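Long-range contact in putative oxidoreductase (Salmonella enterica subsp. enterica serovar Typhimurium, PDB 3NX4), which binds NADP and is probably an NADPH-dependent acryloyl-CoA reductase of the medium-chain dehydrogenase/reductase family: residues G142-G154 with L211-V223. Numbering follows the deposited sequence.
Sequences GIRPQDGEVVVTG and LWAGAIDTVGDKV. With NAP (NADP nicotinamide-adenine-dinucleotide phosphate), chain C.
Val151 and Ala215 are paired where strand 150-152 runs parallel to strand 214-217, their axes 10° apart. Backbone bonds join the strands: Val151 N donates to Gly214 O, Ile216 N to Val151 O, and Thr153 N to Ile216 O. Ala213 N adds a bond to Glu149 O at the corner where segment 211-223 turns.

Apolar contact centres on Val151. Its CG1 lies between backbone N and carbonyl carbon (chi1 61°), over the five-membered ring of Trp212, 3.6 Å from the centroid, a CH-pi contact. The same CG1 packs tightly on Ala215 CB, at 3.5 Å. Leu211 CB covers the opposite ring face. The Glu149 carboxylate stands almost perpendicular to the ring at its edge, with CD 3.6 Å from Trp212 CZ3; its OE2 forms a salt bridge with Arg194. Two waters link Glu149 to Leu211 O.

Polar side chains close the C-terminal end. Thr153 OG1 donates to Asp217 OD1 (2.6 Å) from above the carboxylate plane and accepts from Thr218 N (3.1 Å). Asp217 OD2 accepts a bond from Gly220 N, an Asx motif. Beyond, Val219 CG1 touches NADP C2A at 3.4 Å.

These are neighbouring central strands of the Rossmann sheet, with strand 174-178 beyond 150-152. Val150 and Ile216 pack against helices 118-140 and 158-169, and Val152 against 158-169; Val151 and Ala215 face helix 221-229.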
ATOM      1  N   GLY A 142      -0.015 -12.567   0.306  1.00 26.27           N
ATOM      2  CA  GLY A 142       0.776 -13.786   0.379  1.00 28.30           C
ATOM      3  C   GLY A 142       1.571 -13.929   1.673  1.00 28.12           C
ATOM      4  O   GLY A 142       2.534 -14.690   1.736  1.00 27.54           O
ATOM      5  N   ILE A 143       1.178 -13.200   2.710  1.00 19.13           N
ATOM      6  CA  ILE A 143       1.863 -13.332   4.005  1.00 23.14           C
ATOM      7  C   ILE A 143       1.381 -14.580   4.758  1.00 23.15           C
ATOM      8  O   ILE A 143       0.254 -14.616   5.237  1.00 25.10           O
ATOM      9  CB  ILE A 143       1.657 -12.102   4.921  1.00 24.71           C
ATOM     10  CG1 ILE A 143       1.992 -10.794   4.193  1.00 24.38           C
ATOM     11  CG2 ILE A 143       2.523 -12.238   6.175  1.00 24.79           C
ATOM     12  CD1 ILE A 143       3.341 -10.808   3.480  1.00 26.58           C
ATOM     13  N   ARG A 144       2.233 -15.599   4.853  1.00 25.38           N
ATOM     14  CA  ARG A 144       1.856 -16.868   5.476  1.00 23.49           C
ATOM     15  C   ARG A 144       2.522 -16.952   6.856  1.00 24.72           C
ATOM     16  O   ARG A 144       3.514 -16.268   7.105  1.00 23.75           O
ATOM     17  CB  ARG A 144       2.348 -18.045   4.626  1.00 27.32           C
ATOM     18  CG  ARG A 144       1.869 -18.042   3.169  1.00 30.68           C
ATOM     19  CD  ARG A 144       2.614 -19.108   2.358  1.00 29.41           C
ATOM     20  NE  ARG A 144       4.057 -18.863   2.330  1.00 29.41           N
ATOM     21  CZ  ARG A 144       4.938 -19.644   1.713  1.00 35.21           C
ATOM     22  NH1 ARG A 144       4.531 -20.741   1.064  1.00 25.86           N
ATOM     23  NH2 ARG A 144       6.229 -19.323   1.739  1.00 28.46           N
ATOM     24  N   PRO A 145       1.988 -17.802   7.749  1.00 25.15           N
ATOM     25  CA  PRO A 145       2.613 -17.949   9.069  1.00 22.82           C
ATOM     26  C   PRO A 145       4.093 -18.294   9.001  1.00 28.53           C
ATOM     27  O   PRO A 145       4.861 -17.871   9.869  1.00 27.40           O
ATOM     28  CB  PRO A 145       1.823 -19.109   9.697  1.00 26.24           C
ATOM     29  CG  PRO A 145       0.456 -19.000   9.079  1.00 29.20           C
ATOM     30  CD  PRO A 145       0.733 -18.573   7.636  1.00 23.21           C
ATOM     31  N   GLN A 146       4.511 -19.061   7.999  1.00 20.66           N
ATOM     32  CA  GLN A 146       5.920 -19.428   7.951  1.00 24.89           C
ATOM     33  C   GLN A 146       6.782 -18.237   7.544  1.00 25.14           C
ATOM     34  O   GLN A 146       8.000 -18.280   7.676  1.00 27.89           O
ATOM     35  CB  GLN A 146       6.154 -20.572   6.970  1.00 32.49           C
ATOM     36  CG  GLN A 146       5.900 -20.178   5.513  1.00 30.92           C
ATOM     37  CD  GLN A 146       5.729 -21.393   4.620  1.00 43.57           C
ATOM     38  OE1 GLN A 146       4.624 -21.934   4.492  1.00 41.76           O
ATOM     39  NE2 GLN A 146       6.825 -21.841   4.009  1.00 35.83           N
ATOM     40  N   ASP A 147       6.163 -17.174   7.044  1.00 22.54           N
ATOM     41  CA  ASP A 147       6.956 -16.094   6.432  1.00 29.52           C
ATOM     42  C   ASP A 147       7.592 -15.129   7.436  1.00 32.94           C
ATOM     43  O   ASP A 147       8.554 -14.428   7.121  1.00 30.24           O
ATOM     44  CB  ASP A 147       6.126 -15.332   5.392  1.00 29.38           C
ATOM     45  CG  ASP A 147       5.778 -16.195   4.176  1.00 35.75           C
ATOM     46  OD1 ASP A 147       6.612 -17.040   3.773  1.00 34.21           O
ATOM     47  OD2 ASP A 147       4.664 -16.031   3.623  1.00 33.06           O
ATOM     48  N   GLY A 148       7.054 -15.093   8.646  1.00 28.68           N
ATOM     49  CA  GLY A 148       7.634 -14.270   9.693  1.00 29.98           C
ATOM     50  C   GLY A 148       6.590 -13.690  10.621  1.00 30.08           C
ATOM     51  O   GLY A 148       5.412 -14.008  10.529  1.00 30.91           O
ATOM     52  N   GLU A 149       7.029 -12.798  11.499  1.00 25.57           N
ATOM     53  CA  GLU A 149       6.197 -12.303  12.590  1.00 22.01           C
ATOM     54  C   GLU A 149       5.232 -11.222  12.105  1.00 22.31           C
ATOM     55  O   GLU A 149       5.570 -10.431  11.239  1.00 25.68           O
ATOM     56  CB  GLU A 149       7.125 -11.759  13.700  1.00 25.69           C
ATOM     57  CG  GLU A 149       6.449 -11.434  15.000  1.00 26.41           C
ATOM     58  CD  GLU A 149       7.477 -11.179  16.122  1.00 32.64           C
ATOM     59  OE1 GLU A 149       8.698 -11.346  15.881  1.00 37.31           O
ATOM     60  OE2 GLU A 149       7.058 -10.813  17.236  1.00 39.22           O
ATOM     61  N   VAL A 150       4.028 -11.193  12.665  1.00 22.93           N
ATOM     62  CA  VAL A 150       3.058 -10.145  12.343  1.00 21.43           C
ATOM     63  C   VAL A 150       2.807  -9.233  13.550  1.00 27.71           C
ATOM     64  O   VAL A 150       2.498  -9.715  14.651  1.00 26.14           O
ATOM     65  CB  VAL A 150       1.748 -10.761  11.866  1.00 23.52           C
ATOM     66  CG1 VAL A 150       0.674  -9.684  11.645  1.00 21.09           C
ATOM     67  CG2 VAL A 150       1.990 -11.552  10.568  1.00 26.72           C
ATOM     68  N   VAL A 151       2.970  -7.922  13.366  1.00 24.57           N
ATOM     69  CA  VAL A 151       2.756  -6.984  14.476  1.00 23.92           C
ATOM     70  C   VAL A 151       1.351  -6.362  14.422  1.00 29.18           C
ATOM     71  O   VAL A 151       0.853  -6.020  13.344  1.00 24.68           O
ATOM     72  CB  VAL A 151       3.858  -5.890  14.530  1.00 24.68           C
ATOM     73  CG1 VAL A 151       3.859  -5.068  13.273  1.00 20.63           C
ATOM     74  CG2 VAL A 151       3.685  -4.998  15.768  1.00 24.45           C
ATOM     75  N   VAL A 152       0.715  -6.236  15.588  1.00 24.80           N
ATOM     76  CA  VAL A 152      -0.607  -5.610  15.708  1.00 25.37           C
ATOM     77  C   VAL A 152      -0.446  -4.424  16.644  1.00 26.52           C
ATOM     78  O   VAL A 152       0.012  -4.595  17.764  1.00 25.33           O
ATOM     79  CB  VAL A 152      -1.657  -6.584  16.336  1.00 25.46           C
ATOM     80  CG1 VAL A 152      -3.036  -5.897  16.495  1.00 18.73           C
ATOM     81  CG2 VAL A 152      -1.782  -7.852  15.506  1.00 25.56           C
ATOM     82  N   THR A 153      -0.804  -3.230  16.185  1.00 27.25           N
ATOM     83  CA  THR A 153      -0.688  -2.025  17.001  1.00 26.52           C
ATOM     84  C   THR A 153      -2.062  -1.713  17.613  1.00 33.13           C
ATOM     85  O   THR A 153      -3.063  -2.317  17.226  1.00 29.30           O
ATOM     86  CB  THR A 153      -0.161  -0.831  16.178  1.00 29.44           C
ATOM     87  OG1 THR A 153      -1.103  -0.493  15.156  1.00 31.50           O
ATOM     88  CG2 THR A 153       1.184  -1.185  15.509  1.00 29.84           C
ATOM     89  N   GLY A 154      -2.111  -0.801  18.581  1.00 27.89           N
ATOM     90  CA  GLY A 154      -3.339  -0.600  19.348  1.00 28.23           C
ATOM     91  C   GLY A 154      -3.939  -1.936  19.764  1.00 28.05           C
ATOM     92  O   GLY A 154      -5.148  -2.127  19.718  1.00 26.28           O
ATOM     93  N   LEU A 211      11.873  -6.205  10.631  1.00 23.34           N
ATOM     94  CA  LEU A 211      11.307  -7.027  11.706  1.00 26.42           C
ATOM     95  C   LEU A 211      10.060  -7.841  11.335  1.00 28.23           C
ATOM     96  O   LEU A 211       9.893  -8.965  11.824  1.00 29.11           O
ATOM     97  CB  LEU A 211      10.947  -6.162  12.928  1.00 27.63           C
ATOM     98  CG  LEU A 211      12.042  -5.238  13.479  1.00 26.13           C
ATOM     99  CD1 LEU A 211      11.488  -4.382  14.620  1.00 25.85           C
ATOM    100  CD2 LEU A 211      13.253  -6.051  13.920  1.00 28.59           C
ATOM    101  N   TRP A 212       9.174  -7.271  10.518  1.00 25.56           N
ATOM    102  CA  TRP A 212       7.815  -7.804  10.373  1.00 25.63           C
ATOM    103  C   TRP A 212       7.486  -8.293   8.958  1.00 25.61           C
ATOM    104  O   TRP A 212       7.738  -7.589   7.996  1.00 23.46           O
ATOM    105  CB  TRP A 212       6.776  -6.731  10.734  1.00 24.05           C
ATOM    106  CG  TRP A 212       7.139  -5.881  11.905  1.00 26.53           C
ATOM    107  CD1 TRP A 212       7.357  -4.533  11.904  1.00 23.65           C
ATOM    108  CD2 TRP A 212       7.319  -6.321  13.260  1.00 24.11           C
ATOM    109  NE1 TRP A 212       7.677  -4.102  13.181  1.00 25.47           N
ATOM    110  CE2 TRP A 212       7.656  -5.182  14.030  1.00 26.72           C
ATOM    111  CE3 TRP A 212       7.254  -7.568  13.892  1.00 24.58           C
ATOM    112  CZ2 TRP A 212       7.919  -5.255  15.402  1.00 26.92           C
ATOM    113  CZ3 TRP A 212       7.505  -7.633  15.272  1.00 25.94           C
ATOM    114  CH2 TRP A 212       7.837  -6.483  16.001  1.00 27.68           C
ATOM    115  N   ALA A 213       6.882  -9.476   8.849  1.00 22.63           N
ATOM    116  CA  ALA A 213       6.369  -9.955   7.560  1.00 24.73           C
ATOM    117  C   ALA A 213       5.050  -9.251   7.229  1.00 23.20           C
ATOM    118  O   ALA A 213       4.751  -8.964   6.068  1.00 22.84           O
ATOM    119  CB  ALA A 213       6.165 -11.470   7.587  1.00 23.96           C
ATOM    120  N   GLY A 214       4.260  -8.974   8.256  1.00 24.80           N
ATOM    121  CA  GLY A 214       2.969  -8.327   8.082  1.00 24.11           C
ATOM    122  C   GLY A 214       2.656  -7.431   9.271  1.00 23.42           C
ATOM    123  O   GLY A 214       3.313  -7.493  10.321  1.00 20.84           O
ATOM    124  N   ALA A 215       1.649  -6.587   9.116  1.00 20.20           N
ATOM    125  CA  ALA A 215       1.232  -5.744  10.219  1.00 19.73           C
ATOM    126  C   ALA A 215      -0.223  -5.355  10.070  1.00 25.93           C
ATOM    127  O   ALA A 215      -0.729  -5.186   8.969  1.00 23.55           O
ATOM    128  CB  ALA A 215       2.119  -4.492  10.336  1.00 19.59           C
ATOM    129  N   ILE A 216      -0.893  -5.218  11.203  1.00 22.95           N
ATOM    130  CA  ILE A 216      -2.255  -4.719  11.220  1.00 25.44           C
ATOM    131  C   ILE A 216      -2.193  -3.479  12.099  1.00 26.19           C
ATOM    132  O   ILE A 216      -1.890  -3.577  13.294  1.00 24.84           O
ATOM    133  CB  ILE A 216      -3.224  -5.779  11.796  1.00 24.17           C
ATOM    134  CG1 ILE A 216      -3.235  -7.021  10.887  1.00 25.80           C
ATOM    135  CG2 ILE A 216      -4.631  -5.190  11.969  1.00 25.02           C
ATOM    136  CD1 ILE A 216      -4.302  -8.082  11.251  1.00 20.46           C
ATOM    137  N   ASP A 217      -2.427  -2.314  11.501  1.00 25.39           N
ATOM    138  CA  ASP A 217      -2.282  -1.055  12.220  1.00 26.52           C
ATOM    139  C   ASP A 217      -3.602  -0.350  12.472  1.00 31.91           C
ATOM    140  O   ASP A 217      -4.393  -0.140  11.547  1.00 29.50           O
ATOM    141  CB  ASP A 217      -1.362  -0.086  11.483  1.00 25.04           C
ATOM    142  CG  ASP A 217      -1.251   1.254  12.204  1.00 32.64           C
ATOM    143  OD1 ASP A 217      -0.677   1.297  13.327  1.00 36.05           O
ATOM    144  OD2 ASP A 217      -1.762   2.259  11.665  1.00 35.18           O
ATOM    145  N   THR A 218      -3.833  -0.000  13.732  1.00 29.40           N
ATOM    146  CA  THR A 218      -5.029   0.695  14.159  1.00 30.22           C
ATOM    147  C   THR A 218      -4.716   2.083  14.718  1.00 26.77           C
ATOM    148  O   THR A 218      -5.605   2.794  15.130  1.00 35.79           O
ATOM    149  CB  THR A 218      -5.732  -0.093  15.267  1.00 32.07           C
ATOM    150  OG1 THR A 218      -4.956  -0.014  16.460  1.00 34.59           O
ATOM    151  CG2 THR A 218      -5.903  -1.548  14.875  1.00 27.43           C
ATOM    152  N   VAL A 219      -3.439   2.432  14.761  1.00 31.91           N
ATOM    153  CA  VAL A 219      -2.990   3.671  15.376  1.00 34.24           C
ATOM    154  C   VAL A 219      -2.658   4.820  14.435  1.00 34.44           C
ATOM    155  O   VAL A 219      -2.941   5.962  14.729  1.00 37.22           O
ATOM    156  CB  VAL A 219      -1.772   3.406  16.277  1.00 33.35           C
ATOM    157  CG1 VAL A 219      -1.315   4.677  16.942  1.00 32.72           C
ATOM    158  CG2 VAL A 219      -2.083   2.336  17.287  1.00 33.33           C
ATOM    159  N   GLY A 220      -2.038   4.506  13.312  1.00 32.58           N
ATOM    160  CA  GLY A 220      -1.648   5.527  12.371  1.00 29.42           C
ATOM    161  C   GLY A 220      -0.511   6.367  12.915  1.00 31.01           C
ATOM    162  O   GLY A 220       0.195   5.968  13.818  1.00 31.33           O
ATOM    163  N   ASP A 221      -0.341   7.545  12.334  1.00 38.78           N
ATOM    164  CA  ASP A 221       0.653   8.505  12.784  1.00 39.23           C
ATOM    165  C   ASP A 221       2.073   7.960  12.822  1.00 33.93           C
ATOM    166  O   ASP A 221       2.507   7.261  11.924  1.00 33.14           O
ATOM    167  CB  ASP A 221       0.276   9.006  14.173  1.00 45.29           C
ATOM    168  CG  ASP A 221       0.946  10.321  14.523  1.00 58.24           C
ATOM    169  OD1 ASP A 221       0.936  11.238  13.687  1.00 62.92           O
ATOM    170  OD2 ASP A 221       1.486  10.425  15.635  1.00 56.80           O
ATOM    171  N   LYS A 222       2.779   8.290  13.895  1.00 31.11           N
ATOM    172  CA  LYS A 222       4.155   7.869  14.094  1.00 30.42           C
ATOM    173  C   LYS A 222       4.332   6.371  14.249  1.00 33.71           C
ATOM    174  O   LYS A 222       5.313   5.815  13.795  1.00 31.54           O
ATOM    175  CB  LYS A 222       4.800   8.606  15.262  1.00 41.63           C
ATOM    176  CG  LYS A 222       5.347   9.959  14.887  1.00 49.04           C
ATOM    177  CD  LYS A 222       5.849  10.713  16.097  1.00 62.62           C
ATOM    178  CE  LYS A 222       6.381  12.074  15.709  1.00 78.71           C
ATOM    179  NZ  LYS A 222       5.320  12.904  15.106  1.00 85.70           N
ATOM    180  N   VAL A 223       3.400   5.730  14.933  1.00 29.16           N
ATOM    181  CA  VAL A 223       3.514   4.308  15.137  1.00 29.01           C
ATOM    182  C   VAL A 223       3.476   3.608  13.786  1.00 28.09           C
ATOM    183  O   VAL A 223       4.311   2.786  13.510  1.00 28.77           O
ATOM    184  CB  VAL A 223       2.391   3.794  16.041  1.00 31.30           C
ATOM    185  CG1 VAL A 223       2.375   2.291  16.072  1.00 28.66           C
ATOM    186  CG2 VAL A 223       2.554   4.348  17.438  1.00 33.23           C
TER
HETATM  187  PA  NAP C 330     -10.044   0.978  20.365  1.00 31.99           P
HETATM  188  O1A NAP C 330     -10.731  -0.185  20.951  1.00 26.49           O
HETATM  189  O2A NAP C 330     -10.144   2.262  21.076  1.00 27.01           O
HETATM  190  O5B NAP C 330      -8.516   0.617  20.065  1.00 29.04           O
HETATM  191  C5B NAP C 330      -7.614   1.654  19.800  1.00 27.15           C
HETATM  192  C4B NAP C 330      -6.328   1.258  20.511  1.00 28.79           C
HETATM  193  O4B NAP C 330      -5.308   2.135  20.118  1.00 28.76           O
HETATM  194  C3B NAP C 330      -6.442   1.372  22.033  1.00 34.01           C
HETATM  195  O3B NAP C 330      -6.832   0.135  22.600  1.00 30.15           O
HETATM  196  C2B NAP C 330      -5.029   1.730  22.450  1.00 29.24           C
HETATM  197  O2B NAP C 330      -4.325   0.523  22.615  1.00 29.76           O
HETATM  198  C1B NAP C 330      -4.464   2.426  21.224  1.00 33.31           C
HETATM  199  N9A NAP C 330      -4.439   3.887  21.383  1.00 30.79           N
HETATM  200  C8A NAP C 330      -5.446   4.694  21.852  1.00 39.82           C
HETATM  201  N7A NAP C 330      -5.011   5.977  21.804  1.00 40.75           N
HETATM  202  C5A NAP C 330      -3.760   5.996  21.299  1.00 37.44           C
HETATM  203  C6A NAP C 330      -2.860   7.022  21.043  1.00 42.47           C
HETATM  204  N6A NAP C 330      -3.172   8.287  21.298  1.00 52.13           N
HETATM  205  N1A NAP C 330      -1.631   6.719  20.513  1.00 41.38           N
HETATM  206  C2A NAP C 330      -1.291   5.410  20.245  1.00 40.75           C
HETATM  207  N3A NAP C 330      -2.182   4.391  20.508  1.00 36.41           N
HETATM  208  C4A NAP C 330      -3.393   4.685  21.029  1.00 32.99           C
HETATM  209  O3  NAP C 330     -10.614   1.238  18.875  1.00 29.03           O
HETATM  210  PN  NAP C 330     -11.163   0.191  17.794  1.00 30.80           P
HETATM  211  O1N NAP C 330     -12.644   0.154  17.818  1.00 30.99           O
HETATM  212  O2N NAP C 330     -10.403  -1.064  17.993  1.00 25.55           O
HETATM  213  O5D NAP C 330     -10.663   0.943  16.460  1.00 33.41           O
HETATM  214  C5D NAP C 330      -9.279   1.108  16.259  1.00 38.30           C
HETATM  215  C4D NAP C 330      -9.042   2.141  15.169  1.00 37.89           C
HETATM  216  O4D NAP C 330      -9.538   1.624  13.958  1.00 37.65           O
HETATM  217  C3D NAP C 330      -9.810   3.426  15.434  1.00 41.24           C
HETATM  218  O3D NAP C 330      -9.037   4.521  14.991  1.00 37.40           O
HETATM  219  C2D NAP C 330     -11.047   3.299  14.575  1.00 47.46           C
HETATM  220  O2D NAP C 330     -11.515   4.556  14.153  1.00 48.88           O
HETATM  221  C1D NAP C 330     -10.493   2.507  13.409  1.00 42.09           C
HETATM  222  N1N NAP C 330     -11.498   1.726  12.677  1.00 43.08           N
HETATM  223  C2N NAP C 330     -11.695   2.017  11.358  1.00 45.31           C
HETATM  224  C3N NAP C 330     -12.614   1.305  10.592  1.00 45.23           C
HETATM  225  C7N NAP C 330     -12.407   1.306   9.102  1.00 43.84           C
HETATM  226  O7N NAP C 330     -13.511   1.231   8.239  1.00 45.43           O
HETATM  227  N7N NAP C 330     -11.165   1.383   8.638  1.00 30.44           N
HETATM  228  C4N NAP C 330     -13.340   0.277  11.194  1.00 43.24           C
HETATM  229  C5N NAP C 330     -13.127  -0.016  12.549  1.00 42.25           C
HETATM  230  C6N NAP C 330     -12.190   0.714  13.278  1.00 36.80           C
HETATM  231  P2B NAP C 330      -3.178   0.380  23.752  1.00 31.82           P
HETATM  232  O1X NAP C 330      -2.887  -1.088  23.898  1.00 27.70           O
HETATM  233  O2X NAP C 330      -1.932   1.108  23.308  1.00 31.54           O
HETATM  234  O3X NAP C 330      -3.716   0.961  25.032  1.00 36.30           O
HETATM  235  O   HOH W   1      10.359 -10.138  14.224  1.00 32.09           O
HETATM  236  O   HOH W   2       9.473 -11.403  10.780  1.00 35.12           O